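Putative DNA helicase (Lactobacillus plantarum, PDB 3DMN) is probably a DNA helicase of the UvrD-like family, using ATP to unwind duplex DNA, of which this is the C-terminal domain. Local coordinates at residues A[5-10]-A[143-148]. Sequence-based numbering, arbitrary orientation.
With ACT (acetate ion), chain G.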
# COMPACT_ATOMS: atom_id res chain seq x y z
N TYR A 5 13.36 -9.33 -9.98
CA TYR A 5 12.11 -9.62 -9.28
C TYR A 5 10.91 -9.34 -10.17
O TYR A 5 10.87 -8.32 -10.87
CB TYR A 5 11.98 -8.76 -8.03
CG TYR A 5 12.90 -9.16 -6.90
CD1 TYR A 5 12.55 -10.19 -6.03
CD2 TYR A 5 14.14 -8.53 -6.74
CE1 TYR A 5 13.41 -10.57 -4.98
CE2 TYR A 5 15.00 -8.89 -5.72
CZ TYR A 5 14.63 -9.92 -4.84
OH TYR A 5 15.48 -10.29 -3.82
N ARG A 6 9.91 -10.22 -10.09
CA ARG A 6 8.63 -10.00 -10.79
C ARG A 6 7.45 -10.28 -9.87
O ARG A 6 7.49 -11.23 -9.07
CB ARG A 6 8.56 -10.87 -12.03
CG ARG A 6 9.14 -10.20 -13.25
CD ARG A 6 9.99 -11.13 -14.08
NE ARG A 6 10.04 -10.72 -15.48
CZ ARG A 6 10.58 -9.58 -15.94
NH1 ARG A 6 10.56 -9.33 -17.24
NH2 ARG A 6 11.13 -8.70 -15.10
N SER A 7 6.42 -9.44 -9.97
CA SER A 7 5.21 -9.62 -9.18
C SER A 7 4.34 -10.68 -9.83
O SER A 7 4.61 -11.16 -10.95
CB SER A 7 4.38 -8.34 -9.05
OG SER A 7 5.12 -7.21 -8.60
N THR A 8 3.28 -11.03 -9.11
CA THR A 8 2.27 -11.94 -9.64
C THR A 8 1.59 -11.27 -10.82
O THR A 8 1.57 -10.05 -10.93
CB THR A 8 1.17 -12.20 -8.60
OG1 THR A 8 0.53 -10.96 -8.28
CG2 THR A 8 1.74 -12.90 -7.33
N GLN A 9 1.02 -12.10 -11.70
CA GLN A 9 0.21 -11.53 -12.79
C GLN A 9 -0.89 -10.59 -12.30
O GLN A 9 -1.21 -9.60 -12.96
CB GLN A 9 -0.44 -12.67 -13.55
CG GLN A 9 -1.29 -12.13 -14.71
CD GLN A 9 -1.70 -13.23 -15.66
OE1 GLN A 9 -1.99 -14.36 -15.24
NE2 GLN A 9 -1.72 -12.91 -16.94
N GLN A 10 -1.48 -10.90 -11.16
CA GLN A 10 -2.59 -10.10 -10.61
C GLN A 10 -2.09 -8.68 -10.31
O GLN A 10 -2.74 -7.69 -10.67
CB GLN A 10 -3.16 -10.77 -9.36
CG GLN A 10 -4.06 -11.97 -9.70
CD GLN A 10 -3.34 -13.20 -10.18
OE1 GLN A 10 -2.14 -13.39 -9.97
NE2 GLN A 10 -4.09 -14.05 -10.85
N ARG A 143 5.86 -2.13 -5.97
CA ARG A 143 6.81 -2.66 -4.97
C ARG A 143 6.33 -3.99 -4.41
O ARG A 143 7.11 -4.70 -3.80
CB ARG A 143 7.01 -1.70 -3.82
CG ARG A 143 7.44 -0.30 -4.25
CD ARG A 143 8.89 -0.20 -4.33
NE ARG A 143 9.33 1.10 -4.83
CZ ARG A 143 10.45 1.26 -5.53
NH1 ARG A 143 11.22 0.20 -5.79
NH2 ARG A 143 10.79 2.47 -5.98
N ALA A 144 5.03 -4.28 -4.56
CA ALA A 144 4.46 -5.54 -4.02
C ALA A 144 4.74 -6.69 -4.94
O ALA A 144 4.41 -6.65 -6.15
CB ALA A 144 2.91 -5.44 -3.86
N MSE A 145 5.28 -7.76 -4.35
CA MSE A 145 5.59 -8.95 -5.12
C MSE A 145 4.40 -9.91 -5.12
O MSE A 145 4.06 -10.46 -6.18
CB MSE A 145 6.87 -9.63 -4.62
CG MSE A 145 8.10 -8.79 -4.82
SE MSE A 145 8.49 -8.37 -6.72
CE MSE A 145 7.90 -6.48 -6.79
N HIS A 146 3.77 -10.10 -3.97
CA HIS A 146 2.83 -11.22 -3.80
C HIS A 146 1.43 -10.78 -3.33
O HIS A 146 0.43 -11.32 -3.78
CB HIS A 146 3.44 -12.31 -2.89
CG HIS A 146 4.78 -12.80 -3.39
ND1 HIS A 146 5.93 -12.81 -2.61
CD2 HIS A 146 5.17 -13.24 -4.61
CE1 HIS A 146 6.95 -13.24 -3.32
NE2 HIS A 146 6.51 -13.52 -4.54
N GLU A 147 1.36 -9.78 -2.45
CA GLU A 147 0.08 -9.28 -1.92
C GLU A 147 0.09 -7.75 -1.95
O GLU A 147 1.05 -7.14 -1.56
CB GLU A 147 -0.11 -9.75 -0.48
CG GLU A 147 -1.55 -9.67 0.01
CD GLU A 147 -2.42 -10.84 -0.52
OE1 GLU A 147 -1.84 -11.87 -0.95
OE2 GLU A 147 -3.67 -10.75 -0.46
N LEU A 148 -1.01 -7.19 -2.44
CA LEU A 148 -1.13 -5.73 -2.53
C LEU A 148 -2.49 -5.30 -2.01
O LEU A 148 -3.53 -5.79 -2.47
CB LEU A 148 -0.94 -5.29 -3.98
CG LEU A 148 -1.23 -3.81 -4.28
CD1 LEU A 148 -0.23 -2.90 -3.54
CD2 LEU A 148 -1.24 -3.54 -5.84
C ACT G . 8.15 4.36 -4.59
O ACT G . 9.33 4.23 -4.98
OXT ACT G . 7.66 3.40 -3.99
CH3 ACT G . 7.38 5.60 -4.86
O HOH W 1 -1.10 -11.29 -6.11
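An N-capped helix start, with Ser7 and Thr8, docks on the corner at Met145 and His146 that leads into strand 147-153 of this UvrD-like C-terminal domain. Ser7 OG donates to Ala144 O at 2.6 Å and Thr8 N to Met145 O at 3.1 Å, gripping consecutive carbonyls. Thr8 OG1, set between the backbone N and the carbonyl carbon (chi1 61°), caps Ile11 N and donates to a water bridging to His146 O. Met145, a selenomethionine bent at chi2 and chi3, packs SE 3.7 Å from Tyr5 CB and obliquely to the ring, 5.5 Å from its centroid, a Met-aromatic contact, while CE lies 3.4 Å from Ser7 OG. Arg143 clasps an acetate, probably from the crystallisation liquor, with NE almost straight to OXT (172°); the approach of NH2 to O is too short to take at face value. A leucine in place of Arg143 would probably leave the acetate without its charged mate and Leu113 O without the NH1 donor. His146 ND1 is hydrogen-bonded to Asp116 OD1, and the contact sits where helix 9-16, whose Ile11 touches Ala144, meets the loop from helix 134-141 to strand 147-153, which runs between strands 118-121 and 36-40 of the parallel sheet.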